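Local atomic coordinates of anaphase-promoting complex subunit cut9 (Schizosaccharomyces pombe, PDB entry 2XPI), a protein that forms part of the anaphase-promoting complex, the ubiquitin ligase that controls passage through mitosis and G1, and dimerizes through its N-terminal TPR repeats. Residues D119-W122 and L123-Y127; A156-C159 and L160-Y164; D367-P370 and E371-V374. All blocks are in the same frame, centred on the assembly; numbering follows the deposited sequence.

Following the chain from the N terminus, interaction 1 lies within helix 117-129 of TPR 2, where one turn meets the next and no loop is closed. Interaction 2 does the same for the end of helix 150-162 in TPR 3, then carries the chain out of the helix at Tyr-164. The two do not touch, their centres lying about 14 Å apart, and both sit in the repeats 1-7 that mediate homodimerization. Much further along, interaction 3 closes a tight turn between helix 355-368 and helix 373-385, joining TPR 8 to TPR 9; its centre is about 33 Å from that of interaction 1. The three follow in series, and none nests within or crosses another.

Interaction 1: residues D119-W122 and L123-Y127; sequences DAFW and LAQVY
Phe-121 and Gln-125 run side by side up one flank of helix 117-129, and the Gln-125 methylene CG lies over a face of the Phe-121 ring, 4.2 Å from its centroid, as a CH-pi contact. The same CG also comes within 3.9 Å of CE3 of Trp-122. With Phe-121 CG anti to the backbone N (chi1 168°), its ring leans along the helix toward Gln-125, and its CE2 sits over the centre of one face of the Trp-122 indole. Underneath, the backbone polar groups are paired in order. Leu-123 N donates to Asp-119 O at 3.0 Å, and Ala-124 N to Ala-120 O at 2.9 Å. Gln-125 N reaches Phe-121 O at 2.9 Å, whereas the bond from Val-126 N to Trp-122 O is weak at 3.3 Å.

The buried side-chain polar atoms look outward for partners. The Asp-119 carboxylate is shared by salt bridges to Arg-88 and Arg-91 and a hydrogen bond with Thr-114, and Trp-122 NE1 donates to Ile-53 O. Tyr-127 OH is hydrogen-bonded to Glu-108, while Met-96 of the second subunit packs on Trp-122. Helix 117-129 of TPR 2 packs against helix 133-142 of the same repeat, and against helix 100-114 of TPR 1 and helix 150-162 of TPR 3, as in the stacked helix pairs of a TPR superhelix.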
loop_
_atom_site.group_PDB
_atom_site.type_symbol
_atom_site.label_atom_id
_atom_site.label_comp_id
_atom_site.label_asym_id
_atom_site.label_seq_id
_atom_site.Cartn_x
_atom_site.Cartn_y
_atom_site.Cartn_z
ATOM N N ASP A 119 19.893 1.866 15.137
ATOM C CA ASP A 119 18.614 1.409 15.653
ATOM C C ASP A 119 17.468 2.306 15.213
ATOM O O ASP A 119 16.382 1.818 14.914
ATOM C CB ASP A 119 18.683 1.224 17.170
ATOM C CG ASP A 119 19.608 0.094 17.547
ATOM O OD1 ASP A 119 19.706 -0.857 16.735
ATOM O OD2 ASP A 119 20.258 0.159 18.614
ATOM N N ALA A 120 17.724 3.608 15.156
ATOM C CA ALA A 120 16.777 4.558 14.583
ATOM C C ALA A 120 16.502 4.210 13.126
ATOM O O ALA A 120 15.361 4.269 12.667
ATOM C CB ALA A 120 17.324 5.961 14.677
ATOM N N PHE A 121 17.548 3.867 12.386
ATOM C CA PHE A 121 17.371 3.471 11.002
ATOM C C PHE A 121 16.405 2.294 10.868
ATOM O O PHE A 121 15.431 2.342 10.114
ATOM C CB PHE A 121 18.703 3.068 10.375
ATOM C CG PHE A 121 18.552 2.395 9.048
ATOM C CD1 PHE A 121 18.278 3.141 7.903
ATOM C CD2 PHE A 121 18.647 1.018 8.939
ATOM C CE1 PHE A 121 18.120 2.520 6.658
ATOM C CE2 PHE A 121 18.486 0.379 7.693
ATOM C CZ PHE A 121 18.218 1.138 6.553
ATOM N N TRP A 122 16.695 1.228 11.600
ATOM C CA TRP A 122 15.935 -0.003 11.462
ATOM C C TRP A 122 14.500 0.163 11.935
ATOM O O TRP A 122 13.583 -0.464 11.381
ATOM C CB TRP A 122 16.648 -1.151 12.177
ATOM C CG TRP A 122 17.835 -1.643 11.399
ATOM C CD1 TRP A 122 19.161 -1.557 11.756
ATOM C CD2 TRP A 122 17.806 -2.257 10.108
ATOM N NE1 TRP A 122 19.946 -2.108 10.775
ATOM C CE2 TRP A 122 19.138 -2.545 9.752
ATOM C CE3 TRP A 122 16.778 -2.597 9.217
ATOM C CZ2 TRP A 122 19.473 -3.167 8.539
ATOM C CZ3 TRP A 122 17.118 -3.217 8.002
ATOM C CH2 TRP A 122 18.452 -3.490 7.682
ATOM N N LEU A 123 14.307 1.025 12.933
ATOM C CA LEU A 123 12.966 1.333 13.420
ATOM C C LEU A 123 12.226 2.101 12.332
ATOM O O LEU A 123 11.070 1.806 12.011
ATOM C CB LEU A 123 13.037 2.179 14.683
ATOM C CG LEU A 123 11.883 2.081 15.683
ATOM C CD1 LEU A 123 11.573 3.434 16.326
ATOM C CD2 LEU A 123 10.627 1.461 15.092
ATOM N N ALA A 124 12.908 3.098 11.771
ATOM C CA ALA A 124 12.392 3.859 10.640
ATOM C C ALA A 124 11.968 2.943 9.485
ATOM O O ALA A 124 10.933 3.179 8.855
ATOM C CB ALA A 124 13.430 4.867 10.174
ATOM N N GLN A 125 12.759 1.902 9.222
ATOM C CA GLN A 125 12.467 0.924 8.174
ATOM C C GLN A 125 11.103 0.302 8.350
ATOM O O GLN A 125 10.331 0.159 7.389
ATOM C CB GLN A 125 13.482 -0.204 8.210
ATOM C CG GLN A 125 14.628 -0.042 7.257
ATOM C CD GLN A 125 14.202 -0.310 5.847
ATOM O OE1 GLN A 125 14.510 -1.357 5.281
ATOM N NE2 GLN A 125 13.461 0.621 5.275
ATOM N N VAL A 126 10.814 -0.079 9.591
ATOM C CA VAL A 126 9.550 -0.710 9.919
ATOM C C VAL A 126 8.415 0.242 9.542
ATOM O O VAL A 126 7.446 -0.146 8.872
ATOM C CB VAL A 126 9.491 -1.128 11.433
ATOM C CG1 VAL A 126 8.152 -1.729 11.780
ATOM C CG2 VAL A 126 10.628 -2.104 11.782
ATOM N N TYR A 127 8.532 1.498 9.944
ATOM C CA TYR A 127 7.489 2.466 9.627
ATOM C C TYR A 127 7.277 2.591 8.127
ATOM O O TYR A 127 6.154 2.782 7.681
ATOM C CB TYR A 127 7.811 3.842 10.210
ATOM C CG TYR A 127 7.850 3.887 11.716
ATOM C CD1 TYR A 127 7.280 2.865 12.475
ATOM C CD2 TYR A 127 8.453 4.941 12.379
ATOM C CE1 TYR A 127 7.318 2.891 13.865
ATOM C CE2 TYR A 127 8.498 4.981 13.755
ATOM C CZ TYR A 127 7.927 3.951 14.494
ATOM O OH TYR A 127 7.949 3.996 15.865
#

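Interaction 2: residues A156-C159 and L160-Y164; sequences AAFC and LVKLY
Phe-158 and Lys-162, one turn apart on helix 150-162 of TPR 3, lie side by side and point the same way, just before the chain leaves the helix in a Schellman motif at Tyr-164. The lysine's aliphatic chain does the touching: CG approaches ring atom CE1 of Phe-158 at 3.7 Å, and farther along CE comes equally near CZ of that ring. Phe-158 has CG anti to its backbone N (chi1 179°), which swings the ring forward over the next turn, and the bend in Lys-162 at chi2 (-65°) brings CE back alongside it. Replacing Phe-158 with an alanine would probably strip Lys-162 CG and CE of the ring they lie along and remove the packing on Gln-98 of the second subunit.

Beneath this pair, Lys-162 N donates to Phe-158 O at 3.1 Å, fixing the spacing of the two side chains. Val-161 N bonds to Ala-157 O at 2.9 Å, and Leu-160 N to Ala-156 O in the same pattern. At the helix end the bond from Leu-163 N to Cys-159 O is weak.

Farther out, Leu-160 and Val-161 pack on Ala-169 of helix 166-173, while Cys-159 rests on Ala-136 and Lys-162 on Tyr-133, both of helix 133-142. Phe-158 also meets Gln-98 of the second subunit, so this side chain takes part in the contact between subunits. The Schellman turn itself rests on Tyr-164, whose phi is positive and whose N is bonded to Val-161 O at 3.0 Å.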
loop_
_atom_site.group_PDB
_atom_site.type_symbol
_atom_site.label_atom_id
_atom_site.label_comp_id
_atom_site.label_asym_id
_atom_site.label_seq_id
_atom_site.Cartn_x
_atom_site.Cartn_y
_atom_site.Cartn_z
ATOM N N ALA A 156 15.599 8.983 5.287
ATOM C CA ALA A 156 14.842 10.216 5.460
ATOM C C ALA A 156 14.512 10.822 4.091
ATOM O O ALA A 156 13.384 11.229 3.847
ATOM C CB ALA A 156 15.593 11.209 6.329
ATOM N N ALA A 157 15.499 10.867 3.204
ATOM C CA ALA A 157 15.285 11.358 1.848
ATOM C C ALA A 157 14.246 10.505 1.133
ATOM O O ALA A 157 13.350 11.019 0.455
ATOM C CB ALA A 157 16.600 11.356 1.061
ATOM N N PHE A 158 14.383 9.193 1.277
ATOM C CA PHE A 158 13.466 8.258 0.649
ATOM C C PHE A 158 12.024 8.524 1.086
ATOM O O PHE A 158 11.110 8.419 0.273
ATOM C CB PHE A 158 13.877 6.849 1.009
ATOM C CG PHE A 158 12.991 5.797 0.437
ATOM C CD1 PHE A 158 11.771 5.503 1.031
ATOM C CD2 PHE A 158 13.401 5.053 -0.662
ATOM C CE1 PHE A 158 10.950 4.513 0.513
ATOM C CE2 PHE A 158 12.596 4.065 -1.188
ATOM C CZ PHE A 158 11.368 3.795 -0.606
ATOM N N CYS A 159 11.820 8.867 2.360
ATOM C CA CYS A 159 10.479 9.139 2.878
ATOM C C CYS A 159 9.966 10.451 2.344
ATOM O O CYS A 159 8.776 10.609 2.079
ATOM C CB CYS A 159 10.492 9.228 4.406
ATOM S SG CYS A 159 10.739 7.649 5.243
ATOM N N LEU A 160 10.880 11.406 2.218
ATOM C CA LEU A 160 10.554 12.721 1.733
ATOM C C LEU A 160 10.034 12.585 0.305
ATOM O O LEU A 160 9.005 13.154 -0.040
ATOM C CB LEU A 160 11.778 13.625 1.824
ATOM C CG LEU A 160 11.636 14.875 2.713
ATOM C CD1 LEU A 160 10.460 14.771 3.681
ATOM C CD2 LEU A 160 12.937 15.192 3.462
ATOM N N VAL A 161 10.732 11.793 -0.506
ATOM C CA VAL A 161 10.277 11.485 -1.855
ATOM C C VAL A 161 8.901 10.803 -1.866
ATOM O O VAL A 161 8.051 11.136 -2.699
ATOM C CB VAL A 161 11.324 10.642 -2.637
ATOM C CG1 VAL A 161 10.673 9.894 -3.804
ATOM C CG2 VAL A 161 12.460 11.539 -3.132
ATOM N N LYS A 162 8.685 9.856 -0.954
ATOM C CA LYS A 162 7.377 9.208 -0.807
ATOM C C LYS A 162 6.291 10.213 -0.422
ATOM O O LYS A 162 5.094 9.964 -0.604
ATOM C CB LYS A 162 7.435 8.114 0.266
ATOM C CG LYS A 162 8.135 6.863 -0.175
ATOM C CD LYS A 162 7.345 6.218 -1.270
ATOM C CE LYS A 162 8.008 4.960 -1.762
ATOM N NZ LYS A 162 7.269 4.408 -2.940
ATOM N N LEU A 163 6.722 11.334 0.151
ATOM C CA LEU A 163 5.813 12.381 0.609
ATOM C C LEU A 163 5.677 13.474 -0.451
ATOM O O LEU A 163 4.900 14.405 -0.291
ATOM C CB LEU A 163 6.312 12.980 1.928
ATOM C CG LEU A 163 5.627 12.544 3.240
ATOM C CD1 LEU A 163 4.630 11.418 3.008
ATOM C CD2 LEU A 163 6.645 12.192 4.348
ATOM N N TYR A 164 6.450 13.357 -1.525
ATOM C CA TYR A 164 6.387 14.325 -2.611
ATOM C C TYR A 164 7.004 15.659 -2.205
ATOM O O TYR A 164 6.783 16.692 -2.863
ATOM C CB TYR A 164 4.940 14.551 -3.040
ATOM C CG TYR A 164 4.212 13.301 -3.438
ATOM C CD1 TYR A 164 4.621 12.560 -4.529
ATOM C CD2 TYR A 164 3.102 12.867 -2.727
ATOM C CE1 TYR A 164 3.947 11.413 -4.905
ATOM C CE2 TYR A 164 2.420 11.723 -3.090
ATOM C CZ TYR A 164 2.846 10.997 -4.184
ATOM O OH TYR A 164 2.162 9.858 -4.563
#

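Interaction 3: residues D367-P370 and E371-V374; sequences DRHP and EKAV
His-369 and Lys-372 are the ends of a type I beta turn, and one backbone hydrogen bond joins them: Lys-372 N donates to His-369 O at 3.3 Å. The N-H points nearly straight at the oxygen (167°), yet the donor stands well above the carbonyl plane instead of on a lone pair. His-369 O also takes a hydrogen bond from Thr-375 OG1, and Pro-370 O accepts one from Trp-376 NE1, so two carbonyls of the turn are tied to the start of helix 373-385.

The nonpolar contact is between the same two end residues. Their side chains point the same way, and Lys-372 CG packs against His-369 CB at 3.6 Å. Pro-370 occupies the second position of the turn, with a phi of -69° that its ring can readily supply.

Glu-371 supplies the acidic group, which bends back over the turn. Its CG sits between the backbone N and the carbonyl carbon (chi1 78°), and this turns the carboxylate toward the preceding residues. OE2 lies at the edge of the His-369 ring, near its plane, 3.9 Å from ND1, too far for a hydrogen bond; carboxylate and imidazole are steeply inclined to each other. OE1 lies beside CD of Pro-370.

One backbone bond across the turn, and side-chain bonds from Thr-375 and Trp-376 to its carbonyls, hold this link between TPR 8 and TPR 9, while its own side chains add packing at the surface; the nearby carboxylate would probably favour a protonated His-369 only mildly.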
loop_
_atom_site.group_PDB
_atom_site.type_symbol
_atom_site.label_atom_id
_atom_site.label_comp_id
_atom_site.label_asym_id
_atom_site.label_seq_id
_atom_site.Cartn_x
_atom_site.Cartn_y
_atom_site.Cartn_z
ATOM N N ASP A 367 -8.653 -8.282 -16.375
ATOM C CA ASP A 367 -9.145 -8.878 -15.143
ATOM C C ASP A 367 -8.137 -8.759 -14.005
ATOM O O ASP A 367 -8.509 -8.428 -12.887
ATOM C CB ASP A 367 -9.545 -10.339 -15.330
ATOM C CG ASP A 367 -10.204 -10.916 -14.087
ATOM O OD1 ASP A 367 -10.017 -12.123 -13.805
ATOM O OD2 ASP A 367 -10.905 -10.152 -13.376
ATOM N N ARG A 368 -6.864 -9.020 -14.289
ATOM C CA ARG A 368 -5.859 -9.096 -13.225
ATOM C C ARG A 368 -4.915 -7.892 -13.158
ATOM O O ARG A 368 -4.303 -7.647 -12.123
ATOM C CB ARG A 368 -5.056 -10.395 -13.329
ATOM C CG ARG A 368 -4.105 -10.436 -14.500
ATOM C CD ARG A 368 -3.556 -11.834 -14.723
ATOM N NE ARG A 368 -4.541 -12.845 -14.360
ATOM C CZ ARG A 368 -4.256 -13.934 -13.648
ATOM N NH1 ARG A 368 -3.007 -14.155 -13.237
ATOM N NH2 ARG A 368 -5.213 -14.809 -13.345
ATOM N N HIS A 369 -4.794 -7.143 -14.251
ATOM C CA HIS A 369 -3.934 -5.960 -14.264
ATOM C C HIS A 369 -4.612 -4.745 -14.897
ATOM O O HIS A 369 -4.117 -4.193 -15.869
ATOM C CB HIS A 369 -2.636 -6.239 -15.014
ATOM C CG HIS A 369 -1.823 -7.355 -14.440
ATOM N ND1 HIS A 369 -1.220 -7.279 -13.200
ATOM C CD2 HIS A 369 -1.483 -8.564 -14.951
ATOM C CE1 HIS A 369 -0.555 -8.397 -12.971
ATOM N NE2 HIS A 369 -0.697 -9.193 -14.017
ATOM N N PRO A 370 -5.734 -4.304 -14.330
ATOM C CA PRO A 370 -6.412 -3.159 -14.942
ATOM C C PRO A 370 -5.592 -1.884 -14.767
ATOM O O PRO A 370 -5.837 -0.874 -15.414
ATOM C CB PRO A 370 -7.714 -3.050 -14.134
ATOM C CG PRO A 370 -7.770 -4.294 -13.259
ATOM C CD PRO A 370 -6.367 -4.722 -13.069
ATOM N N GLU A 371 -4.616 -1.921 -13.885
ATOM C CA GLU A 371 -3.890 -0.708 -13.545
ATOM C C GLU A 371 -2.574 -0.597 -14.309
ATOM O O GLU A 371 -1.816 0.349 -14.103
ATOM C CB GLU A 371 -3.651 -0.631 -12.026
ATOM C CG GLU A 371 -2.500 -1.505 -11.499
ATOM C CD GLU A 371 -2.767 -3.016 -11.599
ATOM O OE1 GLU A 371 -3.949 -3.417 -11.722
ATOM O OE2 GLU A 371 -1.784 -3.803 -11.549
ATOM N N LYS A 372 -2.309 -1.566 -15.184
ATOM C CA LYS A 372 -1.088 -1.580 -15.982
ATOM C C LYS A 372 -1.377 -1.134 -17.406
ATOM O O LYS A 372 -2.345 -1.590 -18.010
ATOM C CB LYS A 372 -0.483 -2.988 -16.035
ATOM C CG LYS A 372 -0.161 -3.627 -14.692
ATOM C CD LYS A 372 0.796 -2.781 -13.870
ATOM C CE LYS A 372 2.174 -2.707 -14.515
ATOM N NZ LYS A 372 3.044 -1.649 -13.895
ATOM N N ALA A 373 -0.516 -0.263 -17.932
ATOM C CA ALA A 373 -0.579 0.214 -19.325
ATOM C C ALA A 373 -0.516 -0.906 -20.365
ATOM O O ALA A 373 -1.169 -0.820 -21.403
ATOM C CB ALA A 373 0.525 1.225 -19.599
ATOM N N VAL A 374 0.266 -1.950 -20.103
ATOM C CA VAL A 374 0.305 -3.072 -21.031
ATOM C C VAL A 374 -1.079 -3.644 -21.234
ATOM O O VAL A 374 -1.411 -4.089 -22.326
ATOM C CB VAL A 374 1.154 -4.253 -20.538
ATOM C CG1 VAL A 374 2.038 -4.762 -21.677
ATOM C CG2 VAL A 374 1.956 -3.873 -19.315
#